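Local coordinates for nucleocapsid (Crimean-congo hemorrhagic fever virus, PDB 4AKL), which binds single- and double-stranded RNA, probably takes part in packaging the viral genome, and cuts double-stranded DNA without sequence specificity, at residues Ser328-Glu333 with Lys346-Thr351; Ala302-Val307 with Ile385-Val390; Gly207-Ala212 with Val254-Gly259; Val198-Glu203 with Phe213-Gly218. All coordinates share one frame; numbering follows the deposited sequence. Where two conformers were deposited one is given.

Contact 1: residues Ser328-Glu333 with Lys346-Thr351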
loop_
_atom_site.group_PDB
_atom_site.type_symbol
_atom_site.label_atom_id
_atom_site.label_comp_id
_atom_site.label_asym_id
_atom_site.label_seq_id
_atom_site.Cartn_x
_atom_site.Cartn_y
_atom_site.Cartn_z
ATOM N N SER A 328 -13.228 0.072 17.329
ATOM C CA SER A 328 -12.250 0.979 17.872
ATOM C C SER A 328 -11.820 0.548 19.272
ATOM O O SER A 328 -10.645 0.514 19.590
ATOM C CB SER A 328 -12.808 2.401 17.856
ATOM O OG SER A 328 -11.994 3.302 18.585
ATOM N N GLN A 329 -12.774 0.193 20.104
ATOM C CA GLN A 329 -12.446 -0.209 21.467
ATOM C C GLN A 329 -11.617 -1.502 21.463
ATOM O O GLN A 329 -10.601 -1.615 22.178
ATOM C CB GLN A 329 -13.687 -0.406 22.297
ATOM C CG GLN A 329 -13.382 -0.436 23.809
ATOM C CD GLN A 329 -13.121 0.949 24.313
ATOM O OE1 GLN A 329 -13.826 1.900 23.930
ATOM N NE2 GLN A 329 -12.118 1.094 25.151
ATOM N N PHE A 330 -12.052 -2.469 20.648
ATOM C CA PHE A 330 -11.361 -3.751 20.503
ATOM C C PHE A 330 -9.863 -3.544 20.161
ATOM O O PHE A 330 -8.980 -4.140 20.767
ATOM C CB PHE A 330 -12.047 -4.582 19.405
ATOM C CG PHE A 330 -11.541 -5.991 19.280
ATOM C CD1 PHE A 330 -10.462 -6.282 18.504
ATOM C CD2 PHE A 330 -12.204 -7.043 19.912
ATOM C CE1 PHE A 330 -10.010 -7.623 18.379
ATOM C CE2 PHE A 330 -11.778 -8.337 19.784
ATOM C CZ PHE A 330 -10.652 -8.614 19.012
ATOM N N LEU A 331 -9.610 -2.692 19.163
ATOM C CA LEU A 331 -8.269 -2.416 18.713
ATOM C C LEU A 331 -7.464 -1.641 19.730
ATOM O O LEU A 331 -6.277 -1.878 19.865
ATOM C CB LEU A 331 -8.302 -1.718 17.375
ATOM C CG LEU A 331 -8.906 -2.552 16.211
ATOM C CD1 LEU A 331 -9.379 -1.675 15.021
ATOM C CD2 LEU A 331 -7.906 -3.649 15.725
ATOM N N PHE A 332 -8.114 -0.761 20.460
ATOM C CA PHE A 332 -7.464 0.030 21.478
ATOM C C PHE A 332 -6.940 -0.860 22.584
ATOM O O PHE A 332 -5.816 -0.706 22.985
ATOM C CB PHE A 332 -8.425 1.075 22.070
ATOM C CG PHE A 332 -7.878 1.814 23.272
ATOM C CD1 PHE A 332 -6.961 2.840 23.118
ATOM C CD2 PHE A 332 -8.301 1.485 24.567
ATOM C CE1 PHE A 332 -6.447 3.515 24.213
ATOM C CE2 PHE A 332 -7.823 2.173 25.706
ATOM C CZ PHE A 332 -6.895 3.188 25.535
ATOM N N GLU A 333 -7.772 -1.780 23.055
ATOM C CA GLU A 333 -7.371 -2.753 24.125
ATOM C C GLU A 333 -6.198 -3.553 23.681
ATOM O O GLU A 333 -5.349 -3.839 24.459
ATOM C CB GLU A 333 -8.508 -3.707 24.484
ATOM C CG GLU A 333 -9.763 -3.024 24.969
ATOM C CD GLU A 333 -9.535 -2.297 26.241
ATOM O OE1 GLU A 333 -8.810 -2.860 27.080
ATOM O OE2 GLU A 333 -10.074 -1.181 26.431
ATOM N N LYS A 346 -9.261 -15.603 19.012
ATOM C CA LYS A 346 -10.300 -16.242 19.804
ATOM C C LYS A 346 -11.333 -15.246 20.324
ATOM O O LYS A 346 -12.526 -15.603 20.533
ATOM C CB LYS A 346 -9.680 -17.033 20.995
ATOM C CG LYS A 346 -8.654 -18.144 20.569
ATOM C CD LYS A 346 -9.292 -19.339 19.820
ATOM C CE LYS A 346 -8.212 -20.142 19.028
ATOM N NZ LYS A 346 -8.816 -21.235 18.179
ATOM N N ALA A 347 -10.881 -14.013 20.544
ATOM C CA ALA A 347 -11.759 -12.954 21.013
ATOM C C ALA A 347 -12.746 -12.546 19.896
ATOM O O ALA A 347 -13.912 -12.214 20.188
ATOM C CB ALA A 347 -10.952 -11.753 21.466
ATOM N N LEU A 348 -12.284 -12.575 18.638
ATOM C CA LEU A 348 -13.205 -12.312 17.474
ATOM C C LEU A 348 -14.268 -13.421 17.396
ATOM O O LEU A 348 -15.444 -13.118 17.125
ATOM C CB LEU A 348 -12.458 -12.194 16.158
ATOM C CG LEU A 348 -11.517 -10.992 16.006
ATOM C CD1 LEU A 348 -10.688 -11.103 14.729
ATOM C CD2 LEU A 348 -12.339 -9.675 15.978
ATOM N N LEU A 349 -13.873 -14.684 17.704
ATOM C CA LEU A 349 -14.811 -15.812 17.658
ATOM C C LEU A 349 -15.733 -15.893 18.819
ATOM O O LEU A 349 -16.754 -16.578 18.717
ATOM C CB LEU A 349 -14.085 -17.160 17.568
ATOM C CG LEU A 349 -13.264 -17.390 16.334
ATOM C CD1 LEU A 349 -12.562 -18.755 16.503
ATOM C CD2 LEU A 349 -14.107 -17.305 15.024
ATOM N N SER A 350 -15.411 -15.235 19.930
ATOM C CA SER A 350 -16.302 -15.288 21.118
ATOM C C SER A 350 -17.121 -14.028 21.271
ATOM O O SER A 350 -18.154 -14.054 21.930
ATOM C CB SER A 350 -15.511 -15.586 22.393
ATOM O OG SER A 350 -14.530 -14.592 22.626
ATOM N N THR A 351 -16.700 -12.915 20.647
ATOM C CA THR A 351 -17.396 -11.659 20.907
ATOM C C THR A 351 -18.905 -11.765 20.549
ATOM O O THR A 351 -19.259 -12.435 19.581
ATOM C CB THR A 351 -16.760 -10.457 20.209
ATOM O OG1 THR A 351 -17.477 -9.271 20.590
ATOM C CG2 THR A 351 -16.787 -10.617 18.715
#
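Phe-330 spans the gap between two consecutive helices, 324-336 and 341-350, and meets Leu-348 and Ala-347 with the far end of its ring. The CD2 methyl of Leu-348 lies 3.6 Å from CZ of Phe-330. On the same end of the ring, CE2 of Phe-330 meets CB of Ala-347 at 3.9 Å. Both methyls approach obliquely, and the leucine side chain crosses the phenylalanine at about a right angle. With CG anti to the backbone N (chi1 -173°), the ring extends straight out from its helix. That reach is needed, because the closest CA atoms, those of Phe-330 and Ala-347, are 9.2 Å apart. The small alanine lets the ring come close to the second helix, while the branched leucine bears against its far end.

Behind this first shell, Leu-348 is backed by Trp-355, Leu-359 and Phe-363. One residue along from Phe-330, Leu-331 packs on helix 385-392 through Ile-385, Met-388 and Phe-392. The second helix ends at Ser-350, and Thr-351 is the first residue to leave helical geometry. No hydrogen bond joins the two segments, so the two consecutive helices meet here through a small apolar contact, which depends on shape and on excluding water rather than on directional bonds.

Contact 2: residues Ala302-Val307 with Ile385-Val390; sequences AQIDTV and ISEMGV
Ile-304 and Thr-306 both face Glu-387 where a loop turns into helix 306-316, and the contact sets this helix start against helix 385-392 in the largely helical body of the protein. Ile-304 comes first: its CD1 methyl packs at 3.9 Å from CG of Glu-387, the side chain reaching out through CG1 at a chi1 of -179°. Isoleucine suits the place because its apolar end slants across the CH2 stem of the glutamate, and its other neighbours include Tyr-126 and Ser-309.

Asp-305 turns its side chain away from helix 385-392. It holds the N-cap position, where OD1 makes a weak hydrogen bond to the backbone N of Phe-308. OD2 forms a salt bridge with Arg-134 and accepts from Asn-468, so one carboxylate both caps the helix and ties it to other parts of the chain.

Thr-306, the first residue of the helix, donates from OG1 to OE1 of Glu-387. At 2.5 Å this bond is very short, and its exact length deserves caution. The glutamate reaches the hydroxyl by bending at chi2 (-77°), and its second oxygen, OE2, pairs with Lys-411. The buried carboxylate thus has a partner for each oxygen, and the nearby lysine would probably stabilise its negative charge. The branched threonine also contributes a methyl: CG2 of Thr-306 rests 3.8 Å from CG1 of Val-390, which lies three residues beyond the glutamate on the same helix.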
loop_
_atom_site.group_PDB
_atom_site.type_symbol
_atom_site.label_atom_id
_atom_site.label_comp_id
_atom_site.label_asym_id
_atom_site.label_seq_id
_atom_site.Cartn_x
_atom_site.Cartn_y
_atom_site.Cartn_z
ATOM N N ALA A 302 1.057 -4.201 -5.142
ATOM C CA ALA A 302 0.664 -4.899 -3.917
ATOM C C ALA A 302 0.776 -4.056 -2.649
ATOM O O ALA A 302 0.423 -4.551 -1.588
ATOM C CB ALA A 302 1.466 -6.191 -3.752
ATOM N N GLN A 303 1.275 -2.812 -2.731
ATOM C CA GLN A 303 1.433 -1.975 -1.526
ATOM C C GLN A 303 0.082 -1.665 -0.932
ATOM O O GLN A 303 -0.822 -1.174 -1.628
ATOM C CB GLN A 303 2.146 -0.642 -1.823
ATOM C CG GLN A 303 3.667 -0.708 -1.771
ATOM C CD GLN A 303 4.312 0.543 -2.301
ATOM O OE1 GLN A 303 3.709 1.640 -2.285
ATOM N NE2 GLN A 303 5.532 0.403 -2.786
ATOM N N ILE A 304 -0.061 -1.930 0.343
ATOM C CA ILE A 304 -1.326 -1.727 0.990
ATOM C C ILE A 304 -1.587 -0.204 1.156
ATOM O O ILE A 304 -0.698 0.548 1.448
ATOM C CB ILE A 304 -1.384 -2.565 2.276
ATOM C CG1 ILE A 304 -2.736 -2.379 2.945
ATOM C CG2 ILE A 304 -0.217 -2.231 3.242
ATOM C CD1 ILE A 304 -2.994 -3.484 4.032
ATOM N N ASP A 305 -2.813 0.215 0.893
ATOM C CA ASP A 305 -3.270 1.475 1.325
ATOM C C ASP A 305 -3.965 1.230 2.653
ATOM O O ASP A 305 -5.083 0.669 2.708
ATOM C CB ASP A 305 -4.231 2.094 0.310
ATOM C CG ASP A 305 -4.675 3.498 0.724
ATOM O OD1 ASP A 305 -4.688 3.761 1.936
ATOM O OD2 ASP A 305 -4.998 4.336 -0.175
ATOM N N THR A 306 -3.311 1.659 3.716
ATOM C CA THR A 306 -3.677 1.300 5.066
ATOM C C THR A 306 -5.074 1.744 5.428
ATOM O O THR A 306 -5.853 0.970 5.951
ATOM C CB THR A 306 -2.623 1.840 6.078
ATOM O OG1 THR A 306 -1.384 1.192 5.816
ATOM C CG2 THR A 306 -2.997 1.597 7.579
ATOM N N VAL A 307 -5.407 2.975 5.135
ATOM C CA VAL A 307 -6.690 3.439 5.506
ATOM C C VAL A 307 -7.797 2.841 4.603
ATOM O O VAL A 307 -8.855 2.458 5.100
ATOM C CB VAL A 307 -6.731 4.991 5.610
ATOM C CG1 VAL A 307 -6.662 5.642 4.251
ATOM C CG2 VAL A 307 -8.023 5.414 6.370
ATOM N N ILE A 385 -4.164 -6.896 11.158
ATOM C CA ILE A 385 -5.037 -6.291 12.143
ATOM C C ILE A 385 -4.404 -4.953 12.652
ATOM O O ILE A 385 -5.137 -3.969 12.941
ATOM C CB ILE A 385 -5.423 -7.302 13.274
ATOM C CG1 ILE A 385 -6.550 -8.266 12.784
ATOM C CG2 ILE A 385 -5.923 -6.593 14.516
ATOM C CD1 ILE A 385 -8.017 -7.674 12.676
ATOM N N SER A 386 -3.077 -4.914 12.698
ATOM C CA SER A 386 -2.340 -3.707 13.048
ATOM C C SER A 386 -2.615 -2.486 12.099
ATOM O O SER A 386 -2.537 -1.367 12.545
ATOM C CB SER A 386 -0.818 -3.982 13.141
ATOM O OG SER A 386 -0.276 -4.406 11.897
ATOM N N GLU A 387 -2.972 -2.734 10.824
ATOM C CA GLU A 387 -3.342 -1.676 9.864
ATOM C C GLU A 387 -4.621 -1.021 10.354
ATOM O O GLU A 387 -4.707 0.186 10.438
ATOM C CB GLU A 387 -3.582 -2.233 8.452
ATOM C CG GLU A 387 -2.411 -2.982 7.811
ATOM C CD GLU A 387 -1.362 -2.059 7.296
ATOM O OE1 GLU A 387 -1.733 -1.091 6.672
ATOM O OE2 GLU A 387 -0.168 -2.305 7.490
ATOM N N MET A 388 -5.607 -1.848 10.690
ATOM C CA MET A 388 -6.850 -1.345 11.284
ATOM C C MET A 388 -6.577 -0.667 12.620
ATOM O O MET A 388 -7.188 0.358 12.919
ATOM C CB MET A 388 -7.855 -2.489 11.489
ATOM C CG MET A 388 -8.229 -3.218 10.248
ATOM S SD MET A 388 -9.515 -4.500 10.511
ATOM C CE MET A 388 -10.901 -3.420 10.636
ATOM N N GLY A 389 -5.642 -1.215 13.416
ATOM C CA GLY A 389 -5.342 -0.674 14.728
ATOM C C GLY A 389 -4.762 0.759 14.643
ATOM O O GLY A 389 -5.123 1.601 15.427
ATOM N N VAL A 390 -3.863 1.030 13.715
ATOM C CA VAL A 390 -3.362 2.399 13.612
ATOM C C VAL A 390 -4.459 3.385 13.147
ATOM O O VAL A 390 -4.477 4.531 13.562
ATOM C CB VAL A 390 -2.076 2.517 12.737
ATOM C CG1 VAL A 390 -2.384 2.279 11.264
ATOM C CG2 VAL A 390 -1.430 3.848 12.946
#

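Contact 3: residues Gly207-Ala212 with Val254-Gly259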
loop_
_atom_site.group_PDB
_atom_site.type_symbol
_atom_site.label_atom_id
_atom_site.label_comp_id
_atom_site.label_asym_id
_atom_site.label_seq_id
_atom_site.Cartn_x
_atom_site.Cartn_y
_atom_site.Cartn_z
ATOM N N GLY A 207 -0.504 9.784 -35.388
ATOM C CA GLY A 207 -1.625 9.797 -36.364
ATOM C C GLY A 207 -1.173 9.494 -37.806
ATOM O O GLY A 207 -1.946 9.689 -38.761
ATOM N N LYS A 208 0.066 9.002 -37.960
ATOM C CA LYS A 208 0.657 8.667 -39.269
ATOM C C LYS A 208 0.392 7.188 -39.633
ATOM O O LYS A 208 1.308 6.374 -39.798
ATOM C CB LYS A 208 2.163 8.995 -39.257
ATOM C CG LYS A 208 2.445 10.472 -39.062
ATOM C CD LYS A 208 3.945 10.799 -39.051
ATOM C CE LYS A 208 4.168 12.258 -38.639
ATOM N NZ LYS A 208 5.622 12.558 -38.460
ATOM N N TYR A 209 -0.874 6.873 -39.765
ATOM C CA TYR A 209 -1.324 5.491 -39.928
ATOM C C TYR A 209 -0.860 4.764 -41.214
ATOM O O TYR A 209 -0.724 3.517 -41.205
ATOM C CB TYR A 209 -2.853 5.410 -39.800
ATOM C CG TYR A 209 -3.641 6.415 -40.618
ATOM C CD1 TYR A 209 -3.821 6.235 -41.991
ATOM C CD2 TYR A 209 -4.224 7.526 -40.023
ATOM C CE1 TYR A 209 -4.569 7.158 -42.752
ATOM C CE2 TYR A 209 -4.957 8.449 -40.763
ATOM C CZ TYR A 209 -5.123 8.263 -42.127
ATOM O OH TYR A 209 -5.850 9.169 -42.870
ATOM N N ILE A 210 -0.591 5.534 -42.289
ATOM C CA ILE A 210 -0.147 4.960 -43.594
ATOM C C ILE A 210 1.175 4.173 -43.415
ATOM O O ILE A 210 1.451 3.257 -44.188
ATOM C CB ILE A 210 0.012 6.030 -44.687
ATOM C CG1 ILE A 210 -1.314 6.721 -45.002
ATOM C CG2 ILE A 210 0.543 5.429 -46.007
ATOM C CD1 ILE A 210 -1.076 8.050 -45.780
ATOM N N MET A 211 1.979 4.531 -42.383
ATOM C CA MET A 211 3.214 3.780 -42.060
ATOM C C MET A 211 2.960 2.296 -41.846
ATOM O O MET A 211 3.818 1.484 -42.115
ATOM C CB MET A 211 3.904 4.330 -40.810
ATOM C CG MET A 211 4.407 5.727 -40.945
ATOM S SD MET A 211 5.000 6.344 -39.360
ATOM C CE MET A 211 6.539 5.432 -39.217
ATOM N N ALA A 212 1.783 1.931 -41.373
ATOM C CA ALA A 212 1.460 0.516 -41.174
ATOM C C ALA A 212 1.524 -0.337 -42.477
ATOM O O ALA A 212 1.676 -1.554 -42.410
ATOM C CB ALA A 212 0.146 0.404 -40.572
ATOM N N VAL A 254 -5.309 3.889 -35.094
ATOM C CA VAL A 254 -5.890 2.736 -35.783
ATOM C C VAL A 254 -7.326 3.038 -36.198
ATOM O O VAL A 254 -7.732 2.624 -37.276
ATOM C CB VAL A 254 -5.803 1.402 -34.949
ATOM C CG1 VAL A 254 -6.416 0.232 -35.706
ATOM C CG2 VAL A 254 -4.353 1.059 -34.620
ATOM N N GLU A 255 -8.066 3.756 -35.357
ATOM C CA GLU A 255 -9.421 4.191 -35.673
ATOM C C GLU A 255 -9.371 5.184 -36.816
ATOM O O GLU A 255 -10.257 5.186 -37.676
ATOM C CB GLU A 255 -10.124 4.832 -34.446
ATOM C CG GLU A 255 -10.436 3.854 -33.264
ATOM C CD GLU A 255 -10.806 4.563 -31.927
ATOM O OE1 GLU A 255 -10.895 5.819 -31.885
ATOM O OE2 GLU A 255 -11.012 3.854 -30.903
ATOM N N ALA A 256 -8.330 6.025 -36.828
ATOM C CA ALA A 256 -8.124 6.964 -37.931
ATOM C C ALA A 256 -7.920 6.197 -39.245
ATOM O O ALA A 256 -8.497 6.560 -40.286
ATOM C CB ALA A 256 -6.950 7.880 -37.634
ATOM N N LEU A 257 -7.121 5.123 -39.186
ATOM C CA LEU A 257 -6.878 4.244 -40.344
ATOM C C LEU A 257 -8.184 3.637 -40.874
ATOM O O LEU A 257 -8.432 3.578 -42.084
ATOM C CB LEU A 257 -5.910 3.078 -39.989
ATOM C CG LEU A 257 -5.550 2.085 -41.102
ATOM C CD1 LEU A 257 -4.643 2.776 -42.150
ATOM C CD2 LEU A 257 -4.903 0.763 -40.618
ATOM N N ASN A 258 -8.993 3.148 -39.959
ATOM C CA ASN A 258 -10.248 2.506 -40.314
ATOM C C ASN A 258 -11.196 3.479 -41.044
ATOM O O ASN A 258 -11.847 3.080 -42.020
ATOM C CB ASN A 258 -10.889 1.901 -39.071
ATOM C CG ASN A 258 -12.048 1.003 -39.396
ATOM O OD1 ASN A 258 -11.953 0.124 -40.251
ATOM N ND2 ASN A 258 -13.158 1.214 -38.712
ATOM N N GLY A 259 -11.263 4.738 -40.586
ATOM C CA GLY A 259 -11.987 5.806 -41.314
ATOM C C GLY A 259 -11.442 5.958 -42.746
ATOM O O GLY A 259 -12.216 6.016 -43.734
#
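Tyr-209 lays the face of its ring on the backbone of helix 245-263 at Ala-256 and Leu-257, and this is the tight part of the contact. CA of Leu-257 sits 4.1 Å from the centroid of the Tyr-209 ring and only 19° off its normal, a CH-pi contact. The carbonyl carbon of Ala-256 and the backbone N of Leu-257 lie over the same face. Side chains grip the ring at two places: CB of Ala-256 is 3.6 Å from CD2 of Tyr-209, and CD1 of Leu-257 is 3.6 Å from CD1 of Tyr-209. Alanine suits its position because a single methyl lets the flat ring settle onto the helix. Leucine, in turn, reaches the other ortho carbon and also packs on Leu-280 of helix 270-292. The ring takes this attitude because CG of Tyr-209 stands between the backbone N and the carbonyl carbon (chi1 49°).

The loop's outward side is looser. Ile-210 points away from the helix and is exposed, as is Lys-208, which centres an inverse gamma turn and sends its amine to Glu-203 of helix 195-204. Just before it, Gly-207 adopts a positive phi (105°), a conformation open to a residue without a CB. This sharp exit from the preceding helix leads into the short 3-10 segment that presents the tyrosine. On helix 245-263, Glu-255 and Asn-258 are exposed as well.

No hydrogen bond crosses between the segments. The 3-10 segment therefore meets the helix through one broad aromatic face and its flanking methyls, in a contact of dispersion and CH-pi character, while the exposed polar residues of both segments take no part in it.

Contact 4: residues Val198-Glu203 with Phe213-Gly218; sequences VEWCRE and FNPPWG
Trp-200 projects from helix 195-204 into a hollow formed by Pro-215, Pro-216 and Trp-217. A chi1 of -178° swings the indole beside its own carbonyl carbon and out to the loop. One bump is the edge of Trp-217, which stands on the face of Trp-200 in a T-shaped pair: the six-membered rings have centroids 5.1 Å apart and planes at 67°. CH2 of Trp-217 comes 3.7 Å from CE3 of Trp-200. Pro-215 fills the corner between the two indoles, its CB lying 3.4 Å above the plane of Trp-217 and over the rim of the same face of Trp-200. At the pyrrole end, the ring of Pro-216 crosses obliquely, its CD 3.3 Å from CD1 of Trp-200.

The indole N-H is not buried without a partner. A water in the plane of the Trp-200 ring accepts from NE1 at 2.8 Å and donates to O of Asn-214, bridging helix and loop. Trp-217 donates its own NE1 to the backbone O of Asp-219. Outside the hollow, Trp-200 also meets the nearly parallel ring of Phe-204.

Proline suits these places by its stiffness: Pro-216, with phi -65°, is the second residue of a turn, and Gly-218 adopts a positive phi, readily taken by a residue without a CB. Pro-215 to Gly-218 form a type I beta turn, here packed as an aromatic-proline cluster against a helix.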
loop_
_atom_site.group_PDB
_atom_site.type_symbol
_atom_site.label_atom_id
_atom_site.label_comp_id
_atom_site.label_asym_id
_atom_site.label_seq_id
_atom_site.Cartn_x
_atom_site.Cartn_y
_atom_site.Cartn_z
ATOM N N VAL A 198 11.113 0.943 -32.006
ATOM C CA VAL A 198 10.559 1.861 -31.021
ATOM C C VAL A 198 10.309 3.240 -31.677
ATOM O O VAL A 198 9.267 3.850 -31.491
ATOM C CB VAL A 198 11.514 2.005 -29.803
ATOM C CG1 VAL A 198 11.001 3.043 -28.819
ATOM C CG2 VAL A 198 11.715 0.659 -29.113
ATOM N N GLU A 199 11.272 3.707 -32.460
ATOM C CA GLU A 199 11.179 5.019 -33.098
ATOM C C GLU A 199 10.083 5.040 -34.202
ATOM O O GLU A 199 9.466 6.086 -34.448
ATOM C CB GLU A 199 12.587 5.434 -33.594
ATOM C CG GLU A 199 12.725 6.796 -34.278
ATOM C CD GLU A 199 12.229 7.975 -33.456
ATOM O OE1 GLU A 199 12.642 8.128 -32.271
ATOM O OE2 GLU A 199 11.425 8.763 -34.007
ATOM N N TRP A 200 9.835 3.892 -34.841
ATOM C CA TRP A 200 8.741 3.760 -35.816
ATOM C C TRP A 200 7.400 3.905 -35.123
ATOM O O TRP A 200 6.480 4.550 -35.656
ATOM C CB TRP A 200 8.786 2.390 -36.515
ATOM C CG TRP A 200 7.723 2.164 -37.585
ATOM C CD1 TRP A 200 7.869 2.340 -38.933
ATOM C CD2 TRP A 200 6.363 1.707 -37.390
ATOM N NE1 TRP A 200 6.700 2.032 -39.576
ATOM C CE2 TRP A 200 5.759 1.645 -38.660
ATOM C CE3 TRP A 200 5.606 1.354 -36.267
ATOM C CZ2 TRP A 200 4.431 1.240 -38.851
ATOM C CZ3 TRP A 200 4.262 0.951 -36.461
ATOM C CH2 TRP A 200 3.702 0.907 -37.751
ATOM N N CYS A 201 7.289 3.289 -33.939
ATOM C CA CYS A 201 6.074 3.368 -33.143
ATOM C C CYS A 201 5.793 4.800 -32.707
ATOM O O CYS A 201 4.644 5.255 -32.789
ATOM C CB CYS A 201 6.152 2.440 -31.915
ATOM S SG CYS A 201 6.078 0.685 -32.321
ATOM N N ARG A 202 6.839 5.507 -32.259
ATOM C CA ARG A 202 6.705 6.899 -31.819
ATOM C C ARG A 202 6.129 7.761 -32.944
ATOM O O ARG A 202 5.270 8.581 -32.708
ATOM C CB ARG A 202 8.047 7.465 -31.306
ATOM C CG ARG A 202 7.960 8.911 -30.682
ATOM C CD ARG A 202 9.258 9.372 -29.933
ATOM N NE ARG A 202 10.382 8.468 -30.217
ATOM C CZ ARG A 202 11.021 7.683 -29.337
ATOM N NH1 ARG A 202 10.719 7.669 -28.021
ATOM N NH2 ARG A 202 12.014 6.906 -29.787
ATOM N N GLU A 203 6.592 7.545 -34.167
ATOM C CA GLU A 203 6.055 8.280 -35.327
ATOM C C GLU A 203 4.601 7.841 -35.696
ATOM O O GLU A 203 3.731 8.689 -35.941
ATOM C CB GLU A 203 6.992 8.148 -36.515
ATOM C CG GLU A 203 8.290 8.991 -36.384
ATOM C CD GLU A 203 8.059 10.498 -36.575
ATOM O OE1 GLU A 203 7.190 10.891 -37.390
ATOM O OE2 GLU A 203 8.745 11.290 -35.904
ATOM N N PHE A 213 1.448 0.300 -43.649
ATOM C CA PHE A 213 1.532 -0.462 -44.924
ATOM C C PHE A 213 2.913 -0.959 -45.301
ATOM O O PHE A 213 2.977 -1.913 -46.104
ATOM C CB PHE A 213 0.959 0.316 -46.096
ATOM C CG PHE A 213 -0.450 0.746 -45.918
ATOM C CD1 PHE A 213 -1.328 0.106 -45.007
ATOM C CD2 PHE A 213 -0.934 1.796 -46.677
ATOM C CE1 PHE A 213 -2.594 0.532 -44.870
ATOM C CE2 PHE A 213 -2.249 2.222 -46.556
ATOM C CZ PHE A 213 -3.084 1.586 -45.639
ATOM N N ASN A 214 3.984 -0.343 -44.780
ATOM C CA ASN A 214 5.370 -0.864 -44.948
ATOM C C ASN A 214 6.394 -0.571 -43.792
ATOM O O ASN A 214 7.305 0.245 -43.949
ATOM C CB ASN A 214 5.978 -0.501 -46.337
ATOM C CG ASN A 214 6.263 0.994 -46.524
ATOM O OD1 ASN A 214 5.490 1.843 -46.093
ATOM N ND2 ASN A 214 7.389 1.312 -47.190
ATOM N N PRO A 215 6.246 -1.286 -42.640
ATOM C CA PRO A 215 7.180 -1.188 -41.557
ATOM C C PRO A 215 8.568 -1.712 -41.963
ATOM O O PRO A 215 8.641 -2.583 -42.811
ATOM C CB PRO A 215 6.589 -2.121 -40.486
ATOM C CG PRO A 215 5.306 -2.460 -40.885
ATOM C CD PRO A 215 5.166 -2.232 -42.325
ATOM N N PRO A 216 9.649 -1.192 -41.337
ATOM C CA PRO A 216 11.057 -1.552 -41.662
ATOM C C PRO A 216 11.479 -3.008 -41.374
ATOM O O PRO A 216 12.416 -3.506 -42.016
ATOM C CB PRO A 216 11.880 -0.595 -40.771
ATOM C CG PRO A 216 10.987 -0.200 -39.695
ATOM C CD PRO A 216 9.597 -0.195 -40.247
ATOM N N TRP A 217 10.798 -3.647 -40.409
ATOM C CA TRP A 217 11.067 -5.052 -40.000
ATOM C C TRP A 217 10.406 -6.052 -40.957
ATOM O O TRP A 217 10.788 -7.235 -41.000
ATOM C CB TRP A 217 10.579 -5.321 -38.562
ATOM C CG TRP A 217 9.074 -5.108 -38.366
ATOM C CD1 TRP A 217 8.056 -5.934 -38.772
ATOM C CD2 TRP A 217 8.457 -4.000 -37.726
ATOM N NE1 TRP A 217 6.837 -5.394 -38.423
ATOM C CE2 TRP A 217 7.055 -4.207 -37.780
ATOM C CE3 TRP A 217 8.948 -2.833 -37.120
ATOM C CZ2 TRP A 217 6.133 -3.289 -37.239
ATOM C CZ3 TRP A 217 8.022 -1.914 -36.569
ATOM C CH2 TRP A 217 6.633 -2.156 -36.639
ATOM N N GLY A 218 9.410 -5.583 -41.699
ATOM C CA GLY A 218 8.694 -6.414 -42.651
ATOM C C GLY A 218 7.197 -6.383 -42.405
ATOM O O GLY A 218 6.606 -5.333 -42.180
HETATM O O HOH W 1 6.881 2.509 -42.298
#

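How the contacts relate
From the N terminus the chain first builds part of the globular body, then runs out into a helical arm standing apart from it. There helix 195-204 supplies the first half of contact 4, residues 207-212 open contact 3, residues 213-218 close contact 4, and helix 245-263 closes contact 3. The two loops therefore cross, and they touch, for instance where Met-211 packs on Trp-200. Together they hold one loop between two helices of the arm. The chain then returns to the body, where contact 2 closes a long loop from 302-307 to 385-390. Contact 1 is nested within it, and the two touch directly. Centres of contacts 2 and 3 are about 47 Å apart.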